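Local coordinates for PnpC (Pseudomonas putida, PDB 3N9T), which probably uses a bound ferric iron to open the aromatic ring of hydroxyquinol with molecular oxygen, as an intradiol dioxygenase, at residues A[147-152]-A[221-226]; A[133-138]-A[280-285]. All coordinates share one frame; numbering follows the deposited sequence.

Interaction 1: A[147-152]-A[221-226]; sequences AVLDVW and FMIQAP
The F221 ring takes V151 CG1 over one face in a CH-pi contact, the methyl 3.9 Å from the ring centroid and 29° off the normal, while L149 meets the same ring at its edge, CD2 to F221 CD2 at 4.0 Å. With CG anti to the carbonyl carbon (chi1 -74°), the phenyl group leans across toward 147-152 and lies alongside both aliphatic chains. The indole of W152 comes back over the neighbouring strand instead: CZ3 sits 3.9 Å from M222 N, in an oblique approach that also reaches F221 C. H220 stacks on this indole and F109 meets it edge-to-face. H220 is an iron ligand, together with Y160, Y194 and H218, so W152, stacked on a ligand, probably belongs to the second shell of the ferric site. The pairing itself is an antiparallel ladder in the beta-sandwich of the intradiol dioxygenases. V148 and Q224 make one hydrogen-bonded pair, with V148 N to Q224 O at 2.8 Å and nearly straight (172°); D150 and M222 make the next, through D150 N to M222 O at 2.8 Å and the return bond from M222 N to D150 O. Between and beyond them, the non-hydrogen-bonded pairs L149/I223 and V151/F221 put their side chains on the opposite sheet face from D150 and M222. There L149 CD2 packs alongside I223 CD1 at 3.9 Å, and past the ladder A147 CB meets A225 CB at 4.0 Å. On the other face a water lies between D150 OD2 and M222 O, 2.9 Å from M222 O, and can donate to either; its approach to OD2 is unusually short and doubtful. The other carboxylate oxygen, D150 OD1, is held in a salt bridge by R175 of strand 173-177.

Interaction 2: A[133-138]-A[280-285]; sequences YGRVLD and SAYYEF
Y133 offers a ring face to Y282, whose edge points into it: an edge-to-face pair with centroids 5.0 Å apart and planes at 68°, in which Y282 CD1 stands over the rim. A chi1 of 74° sets Y133 CG between its backbone N and carbonyl carbon and turns the ring toward 280-285, bringing CE1 within 3.2 Å of S280 OG. The Y133 hydroxyl is hydrogen-bonded to D268 and R262. Replacing Y133 by an alanine would probably leave the Y282 edge without its ring face and D268 and R262 without the hydroxyl they share. The backbone of Y133 bonds both ways, its N to A281 O (2.9 Å) and its O to Y283 N (2.8 Å). G134 has backbone angles that a CB would not tolerate, and such a CB would also strike Y283 O; its bare CA lies 3.5 Å from Y282 CE1. R135 runs alongside Y282 and E284 and touches them through its aliphatic part, CD to E284 OE2 at 3.5 Å. Its NH1 stays beyond salt-bridge distance of that oxygen, which instead accepts the Y282 hydroxyl on its anti side; R135 NH2 bonds D181 O, and L137 CD2 covers one guanidinium face. V136 turns to the other sheet face, with CG2 near F285. L137 carries the ladder on through N to F285 O at 2.7 Å and, beyond 280-285, bonds M287; its CD1 rests 3.8 Å from E284 OE1. This is parallel pairing in the mixed beta-sandwich of the catalytic domain, joining strands 129-138 and 278-287, the first and last of the chain.

Along the chain the order is 133-138, 147-152, 221-226, 280-285, so both strands of interaction 1 fall between those of interaction 2. Strands 129-138 and 148-152 are consecutive. The two centres are 12 Å apart and the contacts touch through apolar side chains: I223 CD1 reaches F285 CG at 3.5 Å, F221 CD2 meets F285 CZ at 3.6 Å, and L149 CD2 lies 4.0 Å from V136 CG2. One antiparallel and one parallel pairing of the same mixed sheet thus share a hydrophobic interior. Interaction 1 borders the metal site: the side chain of W152 is about 5 Å from the bound Fe(III) ion, whereas the side chain of F285 in interaction 2 is about 14 Å from the bound Fe(III) ion.

Interaction 1: A[147-152]-A[221-226]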
ATOM      1  N   ALA A 147     -16.814 -19.885 -31.787  1.00 17.60           N
ATOM      2  CA  ALA A 147     -16.081 -19.261 -30.685  1.00 17.09           C
ATOM      3  C   ALA A 147     -14.575 -19.358 -30.909  1.00 17.30           C
ATOM      4  O   ALA A 147     -14.071 -20.330 -31.470  1.00 15.70           O
ATOM      5  CB  ALA A 147     -16.465 -19.953 -29.403  1.00 16.84           C
ATOM      6  N   VAL A 148     -13.841 -18.353 -30.455  1.00 16.92           N
ATOM      7  CA  VAL A 148     -12.418 -18.328 -30.562  1.00 17.55           C
ATOM      8  C   VAL A 148     -11.824 -18.567 -29.131  1.00 16.80           C
ATOM      9  O   VAL A 148     -12.209 -17.875 -28.212  1.00 15.58           O
ATOM     10  CB  VAL A 148     -11.914 -16.930 -31.157  1.00 19.00           C
ATOM     11  CG1 VAL A 148     -10.513 -16.863 -31.061  1.00 22.87           C
ATOM     12  CG2 VAL A 148     -12.163 -16.850 -32.646  1.00 22.56           C
ATOM     13  N   LEU A 149     -10.968 -19.590 -28.964  1.00 14.91           N
ATOM     14  CA  LEU A 149     -10.347 -19.944 -27.684  1.00 13.31           C
ATOM     15  C   LEU A 149      -8.877 -19.616 -27.824  1.00 14.75           C
ATOM     16  O   LEU A 149      -8.159 -20.339 -28.547  1.00 14.44           O
ATOM     17  CB  LEU A 149     -10.467 -21.464 -27.397  1.00 13.29           C
ATOM     18  CG  LEU A 149     -11.916 -21.960 -27.291  1.00 12.89           C
ATOM     19  CD1 LEU A 149     -12.483 -22.374 -28.701  1.00 15.18           C
ATOM     20  CD2 LEU A 149     -12.023 -23.107 -26.346  1.00 14.96           C
ATOM     21  N   ASP A 150      -8.430 -18.543 -27.151  1.00 15.42           N
ATOM     22  CA  ASP A 150      -6.986 -18.214 -27.104  1.00 16.06           C
ATOM     23  C   ASP A 150      -6.453 -18.945 -25.920  1.00 15.20           C
ATOM     24  O   ASP A 150      -6.971 -18.749 -24.797  1.00 15.06           O
ATOM     25  CB  ASP A 150      -6.771 -16.708 -26.848  1.00 16.02           C
ATOM     26  CG  ASP A 150      -7.095 -15.848 -28.093  1.00 20.61           C
ATOM     27  OD1 ASP A 150      -6.595 -16.176 -29.175  1.00 24.70           O
ATOM     28  OD2 ASP A 150      -7.873 -14.886 -27.960  1.00 19.30           O
ATOM     29  N   VAL A 151      -5.416 -19.757 -26.124  1.00 15.69           N
ATOM     30  CA  VAL A 151      -4.909 -20.586 -25.001  1.00 14.81           C
ATOM     31  C   VAL A 151      -3.421 -20.399 -24.880  1.00 15.54           C
ATOM     32  O   VAL A 151      -2.749 -20.181 -25.876  1.00 12.95           O
ATOM     33  CB  VAL A 151      -5.230 -22.096 -25.174  1.00 16.89           C
ATOM     34  CG1 VAL A 151      -6.720 -22.239 -25.286  1.00 16.09           C
ATOM     35  CG2 VAL A 151      -4.569 -22.682 -26.475  1.00 16.72           C
ATOM     36  N   TRP A 152      -2.907 -20.522 -23.654  1.00 14.49           N
ATOM     37  CA  TRP A 152      -1.464 -20.433 -23.427  1.00 14.16           C
ATOM     38  C   TRP A 152      -1.125 -21.196 -22.106  1.00 15.14           C
ATOM     39  O   TRP A 152      -1.969 -21.339 -21.177  1.00 13.75           O
ATOM     40  CB  TRP A 152      -0.992 -18.949 -23.476  1.00 12.00           C
ATOM     41  CG  TRP A 152      -1.472 -18.006 -22.371  1.00 15.78           C
ATOM     42  CD1 TRP A 152      -0.747 -17.566 -21.255  1.00 18.86           C
ATOM     43  CD2 TRP A 152      -2.795 -17.394 -22.256  1.00 15.55           C
ATOM     44  NE1 TRP A 152      -1.558 -16.685 -20.494  1.00 19.41           N
ATOM     45  CE2 TRP A 152      -2.790 -16.568 -21.092  1.00 17.98           C
ATOM     46  CE3 TRP A 152      -3.966 -17.445 -23.057  1.00 15.05           C
ATOM     47  CZ2 TRP A 152      -3.947 -15.857 -20.650  1.00 20.39           C
ATOM     48  CZ3 TRP A 152      -5.094 -16.738 -22.648  1.00 19.23           C
ATOM     49  CH2 TRP A 152      -5.080 -15.962 -21.423  1.00 19.63           C
ATOM     50  N   PHE A 221      -7.288 -19.943 -20.623  1.00 15.46           N
ATOM     51  CA  PHE A 221      -8.238 -19.731 -21.755  1.00 15.44           C
ATOM     52  C   PHE A 221      -8.818 -18.303 -21.757  1.00 16.75           C
ATOM     53  O   PHE A 221      -9.261 -17.799 -20.680  1.00 15.53           O
ATOM     54  CB  PHE A 221      -9.443 -20.651 -21.645  1.00 16.35           C
ATOM     55  CG  PHE A 221      -9.160 -22.082 -21.982  1.00 15.54           C
ATOM     56  CD1 PHE A 221      -8.490 -22.903 -21.047  1.00 14.51           C
ATOM     57  CD2 PHE A 221      -9.526 -22.610 -23.234  1.00 14.93           C
ATOM     58  CE1 PHE A 221      -8.217 -24.230 -21.349  1.00 12.44           C
ATOM     59  CE2 PHE A 221      -9.277 -23.983 -23.537  1.00 15.51           C
ATOM     60  CZ  PHE A 221      -8.585 -24.773 -22.601  1.00 13.30           C
ATOM     61  N   MET A 222      -8.872 -17.690 -22.955  1.00 16.13           N
ATOM     62  CA  MET A 222      -9.745 -16.560 -23.198  1.00 15.74           C
ATOM     63  C   MET A 222     -10.651 -16.929 -24.364  1.00 15.01           C
ATOM     64  O   MET A 222     -10.169 -17.202 -25.456  1.00 15.51           O
ATOM     65  CB  MET A 222      -8.920 -15.306 -23.552  1.00 15.29           C
ATOM     66  CG  MET A 222      -9.869 -14.037 -23.899  1.00 19.11           C
ATOM     67  SD  MET A 222      -8.839 -12.640 -24.218  1.00 26.01           S
ATOM     68  CE  MET A 222      -9.185 -11.611 -22.895  1.00 34.33           C
ATOM     69  N   ILE A 223     -11.954 -16.951 -24.132  1.00 14.14           N
ATOM     70  CA  ILE A 223     -12.913 -17.412 -25.130  1.00 13.14           C
ATOM     71  C   ILE A 223     -13.836 -16.253 -25.487  1.00 15.46           C
ATOM     72  O   ILE A 223     -14.348 -15.582 -24.594  1.00 16.37           O
ATOM     73  CB  ILE A 223     -13.744 -18.582 -24.555  1.00 14.05           C
ATOM     74  CG1 ILE A 223     -12.771 -19.642 -24.005  1.00 12.93           C
ATOM     75  CG2 ILE A 223     -14.690 -19.213 -25.613  1.00 16.43           C
ATOM     76  CD1 ILE A 223     -13.374 -20.866 -23.518  1.00 15.37           C
ATOM     77  N   GLN A 224     -14.015 -16.009 -26.787  1.00 16.39           N
ATOM     78  CA  GLN A 224     -14.849 -14.923 -27.273  1.00 18.41           C
ATOM     79  C   GLN A 224     -15.757 -15.465 -28.367  1.00 19.97           C
ATOM     80  O   GLN A 224     -15.338 -16.321 -29.142  1.00 18.78           O
ATOM     81  CB  GLN A 224     -13.980 -13.778 -27.834  1.00 19.27           C
ATOM     82  CG  GLN A 224     -13.287 -12.982 -26.768  1.00 17.18           C
ATOM     83  CD  GLN A 224     -12.329 -12.008 -27.361  1.00 22.95           C
ATOM     84  OE1 GLN A 224     -11.212 -12.353 -27.718  1.00 26.14           O
ATOM     85  NE2 GLN A 224     -12.769 -10.804 -27.505  1.00 23.07           N
ATOM     86  N   ALA A 225     -16.993 -14.966 -28.405  1.00 21.68           N
ATOM     87  CA  ALA A 225     -17.900 -15.220 -29.512  1.00 24.39           C
ATOM     88  C   ALA A 225     -18.962 -14.109 -29.615  1.00 26.12           C
ATOM     89  O   ALA A 225     -19.405 -13.583 -28.604  1.00 24.69           O
ATOM     90  CB  ALA A 225     -18.609 -16.586 -29.350  1.00 22.78           C
ATOM     91  N   PRO A 226     -19.397 -13.803 -30.853  1.00 28.62           N
ATOM     92  CA  PRO A 226     -20.405 -12.734 -31.099  1.00 29.28           C
ATOM     93  C   PRO A 226     -21.667 -13.057 -30.318  1.00 28.75           C
ATOM     94  O   PRO A 226     -22.166 -14.179 -30.375  1.00 27.49           O
ATOM     95  CB  PRO A 226     -20.652 -12.821 -32.625  1.00 29.70           C
ATOM     96  CG  PRO A 226     -19.317 -13.423 -33.173  1.00 33.09           C
ATOM     97  CD  PRO A 226     -18.960 -14.474 -32.093  1.00 28.89           C
TER
HETATM   98  O   HOH W   1     -10.353 -15.214 -27.565  1.00 18.59           O

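Interaction 2: A[133-138]-A[280-285]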
ATOM      1  N   TYR A 133      -9.764 -31.284 -24.998  1.00 12.38           N
ATOM      2  CA  TYR A 133     -10.864 -31.137 -25.938  1.00 13.17           C
ATOM      3  C   TYR A 133     -12.188 -30.929 -25.191  1.00 14.97           C
ATOM      4  O   TYR A 133     -12.266 -31.095 -23.957  1.00 14.64           O
ATOM      5  CB  TYR A 133     -10.932 -32.381 -26.884  1.00 12.85           C
ATOM      6  CG  TYR A 133     -11.451 -33.636 -26.256  1.00 13.32           C
ATOM      7  CD1 TYR A 133     -10.779 -34.242 -25.160  1.00 13.66           C
ATOM      8  CD2 TYR A 133     -12.527 -34.326 -26.827  1.00 15.06           C
ATOM      9  CE1 TYR A 133     -11.276 -35.433 -24.562  1.00 17.51           C
ATOM     10  CE2 TYR A 133     -13.013 -35.527 -26.258  1.00 17.69           C
ATOM     11  CZ  TYR A 133     -12.365 -36.079 -25.153  1.00 20.82           C
ATOM     12  OH  TYR A 133     -12.853 -37.237 -24.597  1.00 20.94           O
ATOM     13  N   GLY A 134     -13.242 -30.560 -25.930  1.00 14.20           N
ATOM     14  CA  GLY A 134     -14.528 -30.314 -25.255  1.00 15.45           C
ATOM     15  C   GLY A 134     -15.424 -29.462 -26.147  1.00 14.12           C
ATOM     16  O   GLY A 134     -15.372 -29.568 -27.368  1.00 14.85           O
ATOM     17  N   ARG A 135     -16.291 -28.686 -25.523  1.00 14.47           N
ATOM     18  CA  ARG A 135     -17.263 -27.882 -26.253  1.00 14.94           C
ATOM     19  C   ARG A 135     -17.344 -26.516 -25.649  1.00 14.64           C
ATOM     20  O   ARG A 135     -16.903 -26.301 -24.525  1.00 15.63           O
ATOM     21  CB  ARG A 135     -18.634 -28.572 -26.226  1.00 15.38           C
ATOM     22  CG  ARG A 135     -18.601 -30.107 -26.750  1.00 19.19           C
ATOM     23  CD  ARG A 135     -19.958 -30.831 -26.530  1.00 24.46           C
ATOM     24  NE  ARG A 135     -20.847 -30.396 -27.590  1.00 28.66           N
ATOM     25  CZ  ARG A 135     -22.189 -30.409 -27.557  1.00 32.72           C
ATOM     26  NH1 ARG A 135     -22.861 -30.812 -26.460  1.00 25.24           N
ATOM     27  NH2 ARG A 135     -22.848 -29.984 -28.655  1.00 28.92           N
ATOM     28  N   VAL A 136     -17.831 -25.566 -26.441  1.00 15.77           N
ATOM     29  CA  VAL A 136     -18.242 -24.284 -25.905  1.00 14.96           C
ATOM     30  C   VAL A 136     -19.768 -24.218 -26.071  1.00 16.71           C
ATOM     31  O   VAL A 136     -20.274 -24.389 -27.164  1.00 15.80           O
ATOM     32  CB  VAL A 136     -17.556 -23.157 -26.635  1.00 16.86           C
ATOM     33  CG1 VAL A 136     -18.031 -21.761 -26.035  1.00 16.25           C
ATOM     34  CG2 VAL A 136     -15.995 -23.318 -26.525  1.00 13.09           C
ATOM     35  N   LEU A 137     -20.479 -23.998 -24.961  1.00 16.90           N
ATOM     36  CA  LEU A 137     -21.921 -24.075 -24.973  1.00 19.55           C
ATOM     37  C   LEU A 137     -22.485 -22.770 -24.417  1.00 21.61           C
ATOM     38  O   LEU A 137     -21.718 -21.972 -23.804  1.00 21.92           O
ATOM     39  CB  LEU A 137     -22.317 -25.232 -24.035  1.00 18.41           C
ATOM     40  CG  LEU A 137     -21.836 -26.637 -24.426  1.00 18.30           C
ATOM     41  CD1 LEU A 137     -22.358 -27.638 -23.395  1.00 23.65           C
ATOM     42  CD2 LEU A 137     -22.293 -26.982 -25.847  1.00 17.61           C
ATOM     43  N   ASP A 138     -23.788 -22.536 -24.654  1.00 21.26           N
ATOM     44  CA  ASP A 138     -24.501 -21.474 -23.967  1.00 22.30           C
ATOM     45  C   ASP A 138     -25.091 -22.062 -22.716  1.00 23.81           C
ATOM     46  O   ASP A 138     -24.978 -23.287 -22.447  1.00 22.94           O
ATOM     47  CB  ASP A 138     -25.616 -20.778 -24.826  1.00 21.70           C
ATOM     48  CG  ASP A 138     -26.711 -21.738 -25.317  1.00 21.43           C
ATOM     49  OD1 ASP A 138     -26.928 -22.769 -24.696  1.00 22.50           O
ATOM     50  OD2 ASP A 138     -27.359 -21.475 -26.359  1.00 22.83           O
ATOM     51  N   SER A 280      -5.607 -37.112 -21.600  1.00 17.40           N
ATOM     52  CA  SER A 280      -6.740 -36.404 -22.193  1.00 20.25           C
ATOM     53  C   SER A 280      -7.525 -35.691 -21.144  1.00 18.85           C
ATOM     54  O   SER A 280      -7.880 -36.311 -20.124  1.00 20.02           O
ATOM     55  CB  SER A 280      -7.773 -37.380 -22.778  1.00 21.41           C
ATOM     56  OG  SER A 280      -8.457 -36.655 -23.778  1.00 27.44           O
ATOM     57  N   ALA A 281      -7.861 -34.442 -21.412  1.00 17.59           N
ATOM     58  CA  ALA A 281      -8.682 -33.637 -20.498  1.00 17.04           C
ATOM     59  C   ALA A 281      -9.881 -33.054 -21.299  1.00 17.38           C
ATOM     60  O   ALA A 281      -9.680 -32.423 -22.360  1.00 16.59           O
ATOM     61  CB  ALA A 281      -7.840 -32.544 -19.905  1.00 16.47           C
ATOM     62  N   TYR A 282     -11.081 -33.265 -20.775  1.00 15.19           N
ATOM     63  CA  TYR A 282     -12.308 -32.947 -21.482  1.00 15.69           C
ATOM     64  C   TYR A 282     -13.008 -31.854 -20.720  1.00 15.87           C
ATOM     65  O   TYR A 282     -13.262 -32.026 -19.506  1.00 17.18           O
ATOM     66  CB  TYR A 282     -13.285 -34.179 -21.540  1.00 14.33           C
ATOM     67  CG  TYR A 282     -14.593 -33.825 -22.265  1.00 15.20           C
ATOM     68  CD1 TYR A 282     -14.638 -33.748 -23.637  1.00 14.33           C
ATOM     69  CD2 TYR A 282     -15.761 -33.559 -21.537  1.00 16.45           C
ATOM     70  CE1 TYR A 282     -15.802 -33.392 -24.294  1.00 18.70           C
ATOM     71  CE2 TYR A 282     -16.914 -33.251 -22.159  1.00 18.87           C
ATOM     72  CZ  TYR A 282     -16.933 -33.144 -23.534  1.00 20.56           C
ATOM     73  OH  TYR A 282     -18.067 -32.782 -24.185  1.00 24.27           O
ATOM     74  N   TYR A 283     -13.385 -30.770 -21.387  1.00 14.40           N
ATOM     75  CA  TYR A 283     -14.046 -29.712 -20.648  1.00 15.81           C
ATOM     76  C   TYR A 283     -15.160 -29.005 -21.419  1.00 14.80           C
ATOM     77  O   TYR A 283     -14.957 -28.657 -22.578  1.00 14.82           O
ATOM     78  CB  TYR A 283     -13.025 -28.699 -20.098  1.00 15.70           C
ATOM     79  CG  TYR A 283     -13.623 -27.788 -18.954  1.00 16.14           C
ATOM     80  CD1 TYR A 283     -13.620 -28.222 -17.634  1.00 19.40           C
ATOM     81  CD2 TYR A 283     -14.190 -26.532 -19.242  1.00 16.97           C
ATOM     82  CE1 TYR A 283     -14.142 -27.448 -16.602  1.00 19.75           C
ATOM     83  CE2 TYR A 283     -14.701 -25.732 -18.222  1.00 16.87           C
ATOM     84  CZ  TYR A 283     -14.685 -26.209 -16.903  1.00 20.86           C
ATOM     85  OH  TYR A 283     -15.155 -25.442 -15.873  1.00 16.41           O
ATOM     86  N   GLU A 284     -16.318 -28.795 -20.785  1.00 13.05           N
ATOM     87  CA  GLU A 284     -17.351 -27.988 -21.479  1.00 16.36           C
ATOM     88  C   GLU A 284     -17.474 -26.557 -20.898  1.00 17.23           C
ATOM     89  O   GLU A 284     -17.882 -26.360 -19.724  1.00 17.18           O
ATOM     90  CB  GLU A 284     -18.698 -28.691 -21.512  1.00 15.70           C
ATOM     91  CG  GLU A 284     -18.575 -30.051 -22.170  1.00 19.00           C
ATOM     92  CD  GLU A 284     -19.913 -30.785 -22.232  1.00 24.19           C
ATOM     93  OE1 GLU A 284     -20.805 -30.467 -21.422  1.00 26.04           O
ATOM     94  OE2 GLU A 284     -20.047 -31.670 -23.094  1.00 25.26           O
ATOM     95  N   PHE A 285     -17.076 -25.578 -21.705  1.00 15.91           N
ATOM     96  CA  PHE A 285     -17.205 -24.193 -21.297  1.00 16.62           C
ATOM     97  C   PHE A 285     -18.637 -23.703 -21.556  1.00 18.39           C
ATOM     98  O   PHE A 285     -19.260 -24.060 -22.562  1.00 20.56           O
ATOM     99  CB  PHE A 285     -16.273 -23.312 -22.104  1.00 15.89           C
ATOM    100  CG  PHE A 285     -14.830 -23.566 -21.814  1.00 14.40           C
ATOM    101  CD1 PHE A 285     -14.225 -22.981 -20.664  1.00 13.18           C
ATOM    102  CD2 PHE A 285     -14.064 -24.348 -22.696  1.00 11.44           C
ATOM    103  CE1 PHE A 285     -12.850 -23.222 -20.347  1.00 16.07           C
ATOM    104  CE2 PHE A 285     -12.659 -24.618 -22.386  1.00 10.33           C
ATOM    105  CZ  PHE A 285     -12.089 -24.048 -21.164  1.00 13.00           C
TER